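Local structure of splicing factor U2AF 35 KDA subunit (Homo sapiens, 1JMT) at residues Val54-Val59 and Tyr72-Arg77; Leu6-Arg11 and Val68-Val73; Gln2-Leu7 and Lys83-Leu88. The protein forms a heterodimer with the U2AF large subunit and mediates protein and RNA interactions needed for accurate 3'-splice site selection, this chain being its central RRM domain. The protein carries 1 engineered substitution. All blocks are in the same frame, centred on the assembly; numbering follows the deposited sequence.

Contact 1: Val54-Val59 and Tyr72-Arg77; sequences VEEMNV and YVKFRR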
loop_
_atom_site.group_PDB
_atom_site.type_symbol
_atom_site.label_atom_id
_atom_site.label_comp_id
_atom_site.label_asym_id
_atom_site.label_seq_id
_atom_site.Cartn_x
_atom_site.Cartn_y
_atom_site.Cartn_z
ATOM N N VAL A 54 9.076 -12.179 -0.608
ATOM C CA VAL A 54 8.366 -11.639 -1.755
ATOM C C VAL A 54 9.009 -12.093 -3.066
ATOM O O VAL A 54 10.209 -11.936 -3.279
ATOM C CB VAL A 54 8.338 -10.104 -1.718
ATOM C CG1 VAL A 54 7.723 -9.568 -3.000
ATOM C CG2 VAL A 54 7.535 -9.629 -0.505
ATOM N N GLU A 55 8.191 -12.657 -3.941
ATOM C CA GLU A 55 8.652 -13.132 -5.236
ATOM C C GLU A 55 8.618 -11.970 -6.223
ATOM O O GLU A 55 9.595 -11.695 -6.915
ATOM C CB GLU A 55 7.732 -14.254 -5.702
ATOM C CG GLU A 55 8.179 -14.998 -6.934
ATOM C CD GLU A 55 7.448 -16.316 -7.063
ATOM O OE1 GLU A 55 7.623 -17.166 -6.164
ATOM O OE2 GLU A 55 6.694 -16.497 -8.044
ATOM N N GLU A 56 7.483 -11.280 -6.264
ATOM C CA GLU A 56 7.292 -10.138 -7.152
ATOM C C GLU A 56 6.406 -9.105 -6.478
ATOM O O GLU A 56 5.531 -9.452 -5.688
ATOM C CB GLU A 56 6.586 -10.555 -8.439
ATOM C CG GLU A 56 7.382 -11.385 -9.402
ATOM C CD GLU A 56 6.553 -11.738 -10.615
ATOM O OE1 GLU A 56 6.227 -10.819 -11.401
ATOM O OE2 GLU A 56 6.209 -12.930 -10.772
ATOM N N MET A 57 6.627 -7.840 -6.815
ATOM C CA MET A 57 5.824 -6.761 -6.272
ATOM C C MET A 57 5.776 -5.605 -7.255
ATOM O O MET A 57 6.753 -5.324 -7.948
ATOM C CB MET A 57 6.387 -6.264 -4.940
ATOM C CG MET A 57 5.549 -5.154 -4.333
ATOM S SD MET A 57 6.178 -4.520 -2.764
ATOM C CE MET A 57 5.949 -2.770 -3.007
ATOM N N ASN A 58 4.633 -4.933 -7.312
ATOM C CA ASN A 58 4.481 -3.797 -8.201
ATOM C C ASN A 58 3.476 -2.792 -7.659
ATOM O O ASN A 58 2.483 -3.160 -7.027
ATOM C CB ASN A 58 4.040 -4.270 -9.587
ATOM C CG ASN A 58 3.920 -3.126 -10.580
ATOM O OD1 ASN A 58 4.819 -2.282 -10.688
ATOM N ND2 ASN A 58 2.812 -3.094 -11.314
ATOM N N VAL A 59 3.760 -1.518 -7.890
ATOM C CA VAL A 59 2.886 -0.432 -7.477
ATOM C C VAL A 59 2.266 0.041 -8.786
ATOM O O VAL A 59 2.976 0.450 -9.702
ATOM C CB VAL A 59 3.677 0.718 -6.824
ATOM C CG1 VAL A 59 2.749 1.883 -6.527
ATOM C CG2 VAL A 59 4.347 0.228 -5.551
ATOM N N TYR A 72 0.489 -4.746 -5.626
ATOM C CA TYR A 72 0.330 -6.187 -5.714
ATOM C C TYR A 72 1.618 -6.799 -5.226
ATOM O O TYR A 72 2.697 -6.379 -5.627
ATOM C CB TYR A 72 0.051 -6.638 -7.143
ATOM C CG TYR A 72 -1.307 -6.227 -7.629
ATOM C CD1 TYR A 72 -1.498 -4.998 -8.249
ATOM C CD2 TYR A 72 -2.418 -7.051 -7.428
ATOM C CE1 TYR A 72 -2.757 -4.593 -8.660
ATOM C CE2 TYR A 72 -3.687 -6.653 -7.835
ATOM C CZ TYR A 72 -3.846 -5.422 -8.450
ATOM O OH TYR A 72 -5.092 -5.009 -8.853
ATOM N N VAL A 73 1.493 -7.781 -4.345
ATOM C CA VAL A 73 2.647 -8.457 -3.782
ATOM C C VAL A 73 2.481 -9.957 -3.957
ATOM O O VAL A 73 1.515 -10.539 -3.478
ATOM C CB VAL A 73 2.783 -8.152 -2.278
ATOM C CG1 VAL A 73 4.045 -8.806 -1.718
ATOM C CG2 VAL A 73 2.789 -6.654 -2.057
ATOM N N LYS A 74 3.416 -10.583 -4.656
ATOM C CA LYS A 74 3.335 -12.020 -4.853
ATOM C C LYS A 74 4.330 -12.651 -3.894
ATOM O O LYS A 74 5.544 -12.493 -4.051
ATOM C CB LYS A 74 3.678 -12.394 -6.302
ATOM C CG LYS A 74 3.478 -13.881 -6.617
ATOM C CD LYS A 74 3.880 -14.196 -8.047
ATOM C CE LYS A 74 3.508 -15.615 -8.434
ATOM N NZ LYS A 74 3.804 -15.879 -9.872
ATOM N N PHE A 75 3.808 -13.327 -2.877
ATOM C CA PHE A 75 4.654 -13.988 -1.901
ATOM C C PHE A 75 5.053 -15.351 -2.445
ATOM O O PHE A 75 4.314 -15.966 -3.219
ATOM C CB PHE A 75 3.921 -14.172 -0.567
ATOM C CG PHE A 75 3.719 -12.893 0.203
ATOM C CD1 PHE A 75 2.537 -12.165 0.077
ATOM C CD2 PHE A 75 4.719 -12.409 1.045
ATOM C CE1 PHE A 75 2.357 -10.971 0.786
ATOM C CE2 PHE A 75 4.546 -11.216 1.755
ATOM C CZ PHE A 75 3.362 -10.499 1.622
ATOM N N ARG A 76 6.226 -15.819 -2.043
ATOM C CA ARG A 76 6.699 -17.118 -2.487
ATOM C C ARG A 76 5.788 -18.211 -1.930
ATOM O O ARG A 76 5.596 -19.250 -2.557
ATOM C CB ARG A 76 8.131 -17.339 -2.008
ATOM C CG ARG A 76 8.720 -18.668 -2.427
ATOM C CD ARG A 76 10.204 -18.724 -2.120
ATOM N NE ARG A 76 10.801 -19.977 -2.562
ATOM C CZ ARG A 76 12.106 -20.220 -2.569
ATOM N NH1 ARG A 76 12.958 -19.289 -2.156
ATOM N NH2 ARG A 76 12.559 -21.395 -2.988
ATOM N N ARG A 77 5.217 -17.955 -0.757
ATOM C CA ARG A 77 4.342 -18.913 -0.094
ATOM C C ARG A 77 2.888 -18.493 0.024
ATOM O O ARG A 77 2.579 -17.423 0.542
ATOM C CB ARG A 77 4.870 -19.219 1.303
ATOM C CG ARG A 77 6.173 -19.921 1.304
ATOM C CD ARG A 77 6.679 -20.181 2.705
ATOM N NE ARG A 77 7.976 -20.842 2.691
ATOM C CZ ARG A 77 8.847 -20.754 1.693
ATOM N NH1 ARG A 77 8.585 -20.040 0.608
ATOM N NH2 ARG A 77 9.992 -21.384 1.786
#
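Lys74 meets Glu55 and Glu56 through both its backbone and its ammonium end. The backbone bonds come first. Lys74 O accepts from two successive amides, Glu55 N at 2.7 Å and Glu56 N at 3.2 Å. Lys74 N returns a nearly straight bond to Glu56 O (2.6 Å). Further along, Asn58 and Tyr72 exchange a reciprocal pair of bonds.

The ionic contacts lie on the face that carries Glu56, Asn58 and Tyr72. Lys74 is extended, with CG anti to the backbone N (chi1 -174°), and runs alongside both glutamate side chains, all pointing the same way. Lys74 NZ makes a salt bridge to Glu55 OE2 (3.5 Å) and a long one to Glu56 OE2 (3.9 Å). A methionine in place of Lys74 would probably leave the two carboxylates without their shared positive partner. Arg76 NH1 makes its own salt bridge to Glu53.

Apolar contacts fill the other face. Val73 CG1 touches Val54 CG2 (3.8 Å), and Val73 CG2 lies by Met57 CG (3.9 Å). Val73 CG1 also sits above one face of the Phe75 ring, toward its rim. Helix 22-51 covers Val54 with Phe44 and Met47.

Two residues facing Lys74 make a classic beta bulge, here in the antiparallel hairpin formed by the second and third strands of the RRM fold.

Contact 2: Leu6-Arg11 and Val68-Val73; sequences LLNIYR and VGNVYV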
loop_
_atom_site.group_PDB
_atom_site.type_symbol
_atom_site.label_atom_id
_atom_site.label_comp_id
_atom_site.label_asym_id
_atom_site.label_seq_id
_atom_site.Cartn_x
_atom_site.Cartn_y
_atom_site.Cartn_z
ATOM N N LEU A 6 -3.268 -4.509 -2.297
ATOM C CA LEU A 6 -3.514 -3.450 -1.328
ATOM C C LEU A 6 -4.189 -2.384 -2.186
ATOM O O LEU A 6 -3.551 -1.726 -3.012
ATOM C CB LEU A 6 -2.196 -2.961 -0.733
ATOM C CG LEU A 6 -1.364 -4.071 -0.072
ATOM C CD1 LEU A 6 -0.114 -3.462 0.537
ATOM C CD2 LEU A 6 -2.187 -4.778 1.005
ATOM N N LEU A 7 -5.498 -2.248 -2.000
ATOM C CA LEU A 7 -6.315 -1.348 -2.800
ATOM C C LEU A 7 -6.174 0.149 -2.575
ATOM O O LEU A 7 -6.326 0.652 -1.457
ATOM C CB LEU A 7 -7.787 -1.757 -2.668
ATOM C CG LEU A 7 -8.018 -3.255 -2.921
ATOM C CD1 LEU A 7 -9.473 -3.610 -2.674
ATOM C CD2 LEU A 7 -7.614 -3.607 -4.348
ATOM N N ASN A 8 -5.874 0.841 -3.669
ATOM C CA ASN A 8 -5.721 2.284 -3.689
ATOM C C ASN A 8 -4.850 2.797 -2.557
ATOM O O ASN A 8 -5.075 3.882 -2.030
ATOM C CB ASN A 8 -7.096 2.947 -3.617
ATOM C CG ASN A 8 -7.949 2.667 -4.844
ATOM O OD1 ASN A 8 -9.121 3.028 -4.879
ATOM N ND2 ASN A 8 -7.364 2.029 -5.856
ATOM N N ILE A 9 -3.842 2.024 -2.189
ATOM C CA ILE A 9 -2.969 2.434 -1.106
ATOM C C ILE A 9 -1.978 3.524 -1.539
ATOM O O ILE A 9 -1.571 4.348 -0.727
ATOM C CB ILE A 9 -2.210 1.219 -0.540
ATOM C CG1 ILE A 9 -1.602 1.580 0.820
ATOM C CG2 ILE A 9 -1.159 0.750 -1.550
ATOM C CD1 ILE A 9 -1.114 0.385 1.605
ATOM N N TYR A 10 -1.608 3.537 -2.818
ATOM C CA TYR A 10 -0.664 4.530 -3.311
ATOM C C TYR A 10 -1.356 5.813 -3.746
ATOM O O TYR A 10 -1.975 5.865 -4.804
ATOM C CB TYR A 10 0.138 3.978 -4.489
ATOM C CG TYR A 10 1.258 4.896 -4.932
ATOM C CD1 TYR A 10 2.279 5.252 -4.053
ATOM C CD2 TYR A 10 1.294 5.417 -6.223
ATOM C CE1 TYR A 10 3.308 6.104 -4.446
ATOM C CE2 TYR A 10 2.317 6.272 -6.629
ATOM C CZ TYR A 10 3.322 6.611 -5.735
ATOM O OH TYR A 10 4.340 7.454 -6.130
ATOM N N ARG A 11 -1.240 6.846 -2.921
ATOM C CA ARG A 11 -1.849 8.140 -3.211
ATOM C C ARG A 11 -0.823 9.170 -3.634
ATOM O O ARG A 11 0.355 9.061 -3.292
ATOM C CB ARG A 11 -2.615 8.652 -1.986
ATOM C CG ARG A 11 -4.012 8.088 -1.819
ATOM C CD ARG A 11 -4.349 7.032 -2.857
ATOM N NE ARG A 11 -5.766 6.697 -2.850
ATOM C CZ ARG A 11 -6.447 6.372 -1.754
ATOM N NH1 ARG A 11 -5.847 6.334 -0.566
ATOM N NH2 ARG A 11 -7.734 6.081 -1.840
ATOM N N VAL A 68 -3.710 7.615 -8.112
ATOM C CA VAL A 68 -4.041 6.497 -7.235
ATOM C C VAL A 68 -3.607 5.168 -7.826
ATOM O O VAL A 68 -3.730 4.947 -9.026
ATOM C CB VAL A 68 -5.561 6.431 -6.972
ATOM C CG1 VAL A 68 -5.882 5.246 -6.062
ATOM C CG2 VAL A 68 -6.038 7.739 -6.343
ATOM N N GLY A 69 -3.110 4.277 -6.977
ATOM C CA GLY A 69 -2.689 2.987 -7.469
ATOM C C GLY A 69 -2.751 1.874 -6.446
ATOM O O GLY A 69 -2.669 2.104 -5.239
ATOM N N ASN A 70 -2.923 0.659 -6.941
ATOM C CA ASN A 70 -2.948 -0.498 -6.077
ATOM C C ASN A 70 -1.531 -1.021 -5.978
ATOM O O ASN A 70 -0.647 -0.660 -6.769
ATOM C CB ASN A 70 -3.799 -1.625 -6.659
ATOM C CG ASN A 70 -5.256 -1.275 -6.749
ATOM O OD1 ASN A 70 -5.750 -0.416 -6.022
ATOM N ND2 ASN A 70 -5.964 -1.961 -7.634
ATOM N N VAL A 71 -1.324 -1.884 -4.999
ATOM C CA VAL A 71 -0.044 -2.523 -4.824
ATOM C C VAL A 71 -0.337 -4.013 -4.891
ATOM O O VAL A 71 -1.325 -4.481 -4.323
ATOM C CB VAL A 71 0.591 -2.176 -3.460
ATOM C CG1 VAL A 71 1.741 -3.157 -3.145
ATOM C CG2 VAL A 71 1.122 -0.755 -3.506
ATOM N N TYR A 72 0.489 -4.746 -5.626
ATOM C CA TYR A 72 0.330 -6.187 -5.714
ATOM C C TYR A 72 1.618 -6.799 -5.226
ATOM O O TYR A 72 2.697 -6.379 -5.627
ATOM C CB TYR A 72 0.051 -6.638 -7.143
ATOM C CG TYR A 72 -1.307 -6.227 -7.629
ATOM C CD1 TYR A 72 -1.498 -4.998 -8.249
ATOM C CD2 TYR A 72 -2.418 -7.051 -7.428
ATOM C CE1 TYR A 72 -2.757 -4.593 -8.660
ATOM C CE2 TYR A 72 -3.687 -6.653 -7.835
ATOM C CZ TYR A 72 -3.846 -5.422 -8.450
ATOM O OH TYR A 72 -5.092 -5.009 -8.853
ATOM N N VAL A 73 1.493 -7.781 -4.345
ATOM C CA VAL A 73 2.647 -8.457 -3.782
ATOM C C VAL A 73 2.481 -9.957 -3.957
ATOM O O VAL A 73 1.515 -10.539 -3.478
ATOM C CB VAL A 73 2.783 -8.152 -2.278
ATOM C CG1 VAL A 73 4.045 -8.806 -1.718
ATOM C CG2 VAL A 73 2.789 -6.654 -2.057
#
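Asn70 OD1 is gripped by two N-H groups of Asn8. The main bond, from Asn8 N to Asn70 OD1 (2.7 Å), is nearly straight, with 172° at the hydrogen, although the donor is tilted from the amide's carbonyl plane. Asn8 ND2 adds a weak, bent bond to Asn70 OD1 (2.9 Å). The two side chains lie side by side, their amide planes 21° apart. Asn70 has CG anti to its carbonyl carbon (chi1 -66°), which brings OD1 round to the Asn8 amide. Its ND2 makes a weak bond to Tyr72 OH.

This side-chain bond sits where strand 3-11 turns a corner at Asn8. On one side of the corner Leu6 and Val71 form a hydrogen-bonded antiparallel pair, with Leu6 N 2.8 Å from Val71 O. On the other side Tyr10 and Gly69 form another, and Tyr10 N reaches Gly69 O at 3.0 Å. Ile9 and Tyr10 both face Gly69, a classic beta bulge.

The apolar contacts are close. Ile9 CG2 presses on Val71 CG2 at 3.4 Å, tighter than usual for two carbons. Leu6 and Val71 lie alongside one another, CB to CB. Val68 CG1 packs obliquely on the Asn8 amide, its distance to Asn8 CG being 3.5 Å.

Tyr10 OH is hydrogen-bonded to His35 ND1, and the Tyr10 ring meets that of Phe39 on helix 22-51. The same Phe39 touches Ile9 and Val71.

Chemically, the Asn70 amide appears to stand in for a backbone carbonyl. It takes up the Asn8 N-H at the point where regular pairing of these two central RRM strands lapses, and so probably ties the corner to its neighbour.

Contact 3: Gln2-Leu7 and Lys83-Leu88; sequences QTIALL and KAVIDL
Ile4 carries most of this contact, reaching the helix with both of its branches. Ile4 CG2 meets Val85 CG2 at 3.5 Å, the two side chains sliding past each other in opposite directions. At the end of the longer branch, Ile4 CD1 lies 3.8 Å from Leu88 CD1 and 4.2 Å from Ala84 CB. CG1 stands between the backbone N and the carbonyl carbon (chi1 71°), and from there CD1 is carried to the side chains of Ala84 and Leu88. Ile4 and Leu88 cross at about a right angle. Leu6 gives a second, smaller touch: Leu6 CD2 comes to 4.0 Å from Leu88 CD1, again nearly crosswise. One methyl of Leu88 therefore meets both strand residues.

The backbones behind these side chains are well apart. The axes of strand 3-7 and helix 83-88 approach to 9.1 Å and run at 23° to each other, in the same general direction. Ala84, Val85 and Leu88 share one side of the helix, and the bond from Leu88 N to Ala84 O (2.7 Å) keeps two of them one turn apart. On the strand, Ile4 and Leu6 are two residues apart and so project from the same face of the sheet.

Further out, Val73 and Phe75 of the neighbouring strand pack on Ile4, and Val73 also holds Ile4 by a backbone hydrogen bond. Tyr51 at the end of helix 22-51 touches Ala84 and Leu88 and bonds to Asp87. Leu88 also packs on an aromatic side chain of the bound peptide.

All contacts between strand and helix here are between aliphatic carbons. They are not directional, so the pairing depends on shape and on the burial of Ile4, Leu6, Ala84 and Leu88 in the core of the domain, with Leu88 reaching on to the peptide.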
loop_
_atom_site.group_PDB
_atom_site.type_symbol
_atom_site.label_atom_id
_atom_site.label_comp_id
_atom_site.label_asym_id
_atom_site.label_seq_id
_atom_site.Cartn_x
_atom_site.Cartn_y
_atom_site.Cartn_z
ATOM N N GLN A 2 -1.080 -16.733 -4.191
ATOM C CA GLN A 2 0.140 -16.268 -3.528
ATOM C C GLN A 2 0.213 -14.750 -3.642
ATOM O O GLN A 2 1.110 -14.114 -3.092
ATOM C CB GLN A 2 1.379 -16.856 -4.203
ATOM C CG GLN A 2 1.435 -18.364 -4.244
ATOM C CD GLN A 2 2.513 -18.858 -5.186
ATOM O OE1 GLN A 2 3.703 -18.628 -4.965
ATOM N NE2 GLN A 2 2.099 -19.534 -6.252
ATOM N N THR A 3 -0.737 -14.179 -4.369
ATOM C CA THR A 3 -0.762 -12.747 -4.588
ATOM C C THR A 3 -1.839 -12.023 -3.791
ATOM O O THR A 3 -2.982 -12.472 -3.726
ATOM C CB THR A 3 -0.983 -12.436 -6.074
ATOM O OG1 THR A 3 -0.071 -13.206 -6.862
ATOM C CG2 THR A 3 -0.751 -10.958 -6.345
ATOM N N ILE A 4 -1.453 -10.904 -3.184
ATOM C CA ILE A 4 -2.375 -10.076 -2.419
ATOM C C ILE A 4 -2.419 -8.701 -3.091
ATOM O O ILE A 4 -1.499 -8.332 -3.821
ATOM C CB ILE A 4 -1.913 -9.889 -0.952
ATOM C CG1 ILE A 4 -0.680 -8.977 -0.890
ATOM C CG2 ILE A 4 -1.590 -11.245 -0.335
ATOM C CD1 ILE A 4 -0.287 -8.579 0.531
ATOM N N ALA A 5 -3.493 -7.960 -2.853
ATOM C CA ALA A 5 -3.648 -6.625 -3.414
ATOM C C ALA A 5 -3.978 -5.632 -2.312
ATOM O O ALA A 5 -4.849 -5.889 -1.485
ATOM C CB ALA A 5 -4.766 -6.618 -4.452
ATOM N N LEU A 6 -3.268 -4.509 -2.297
ATOM C CA LEU A 6 -3.514 -3.450 -1.328
ATOM C C LEU A 6 -4.189 -2.384 -2.186
ATOM O O LEU A 6 -3.551 -1.726 -3.012
ATOM C CB LEU A 6 -2.196 -2.961 -0.733
ATOM C CG LEU A 6 -1.364 -4.071 -0.072
ATOM C CD1 LEU A 6 -0.114 -3.462 0.537
ATOM C CD2 LEU A 6 -2.187 -4.778 1.005
ATOM N N LEU A 7 -5.498 -2.248 -2.000
ATOM C CA LEU A 7 -6.315 -1.348 -2.800
ATOM C C LEU A 7 -6.174 0.149 -2.575
ATOM O O LEU A 7 -6.326 0.652 -1.457
ATOM C CB LEU A 7 -7.787 -1.757 -2.668
ATOM C CG LEU A 7 -8.018 -3.255 -2.921
ATOM C CD1 LEU A 7 -9.473 -3.610 -2.674
ATOM C CD2 LEU A 7 -7.614 -3.607 -4.348
ATOM N N LYS A 83 -2.008 -15.003 5.359
ATOM C CA LYS A 83 -1.838 -14.407 6.675
ATOM C C LYS A 83 -1.601 -12.905 6.584
ATOM O O LYS A 83 -1.998 -12.151 7.476
ATOM C CB LYS A 83 -0.679 -15.071 7.417
ATOM C CG LYS A 83 -1.011 -16.462 7.950
ATOM C CD LYS A 83 0.182 -17.066 8.674
ATOM C CE LYS A 83 -0.117 -18.474 9.154
ATOM N NZ LYS A 83 1.076 -19.113 9.777
ATOM N N ALA A 84 -0.950 -12.469 5.508
ATOM C CA ALA A 84 -0.683 -11.049 5.328
ATOM C C ALA A 84 -2.005 -10.312 5.186
ATOM O O ALA A 84 -2.220 -9.277 5.812
ATOM C CB ALA A 84 0.177 -10.818 4.089
ATOM N N VAL A 85 -2.893 -10.860 4.362
ATOM C CA VAL A 85 -4.194 -10.244 4.131
ATOM C C VAL A 85 -4.946 -9.997 5.436
ATOM O O VAL A 85 -5.434 -8.892 5.679
ATOM C CB VAL A 85 -5.052 -11.116 3.194
ATOM C CG1 VAL A 85 -6.460 -10.545 3.081
ATOM C CG2 VAL A 85 -4.401 -11.171 1.817
ATOM N N ILE A 86 -5.024 -11.024 6.274
ATOM C CA ILE A 86 -5.717 -10.922 7.551
ATOM C C ILE A 86 -5.102 -9.849 8.451
ATOM O O ILE A 86 -5.807 -8.969 8.954
ATOM C CB ILE A 86 -5.700 -12.276 8.296
ATOM C CG1 ILE A 86 -6.404 -13.339 7.451
ATOM C CG2 ILE A 86 -6.390 -12.139 9.649
ATOM C CD1 ILE A 86 -6.144 -14.756 7.917
ATOM N N ASP A 87 -3.790 -9.912 8.651
ATOM C CA ASP A 87 -3.139 -8.926 9.504
ATOM C C ASP A 87 -3.197 -7.516 8.918
ATOM O O ASP A 87 -3.460 -6.549 9.638
ATOM C CB ASP A 87 -1.678 -9.313 9.769
ATOM C CG ASP A 87 -1.018 -8.404 10.793
ATOM O OD1 ASP A 87 -1.526 -8.331 11.934
ATOM O OD2 ASP A 87 -0.000 -7.756 10.467
ATOM N N LEU A 88 -2.955 -7.398 7.615
ATOM C CA LEU A 88 -2.968 -6.088 6.961
ATOM C C LEU A 88 -4.322 -5.406 7.047
ATOM O O LEU A 88 -4.407 -4.176 7.096
ATOM C CB LEU A 88 -2.539 -6.218 5.497
ATOM C CG LEU A 88 -1.030 -6.421 5.315
ATOM C CD1 LEU A 88 -0.734 -6.990 3.940
ATOM C CD2 LEU A 88 -0.318 -5.094 5.522
#

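In the fold
The three contacts lie in one RRM domain and share its antiparallel sheet. Contacts 1 and 2 both use strand 68-75, which stands between strands 54-59 and 3-11; their centres are about 13 Å apart. Contacts 2 and 3 share strand 3-11, with centres about 11 Å apart, and the centres of contacts 1 and 3 are about 10 Å apart. Along the chain, contact 1 closes a local hairpin nested inside the long loop closed by contact 3. Contact 2 starts on the same N-terminal strand as contact 3. The shared strands make the three contacts one continuous RRM core, on which helix 78-88 packs and from which Leu88 reaches the bound peptide.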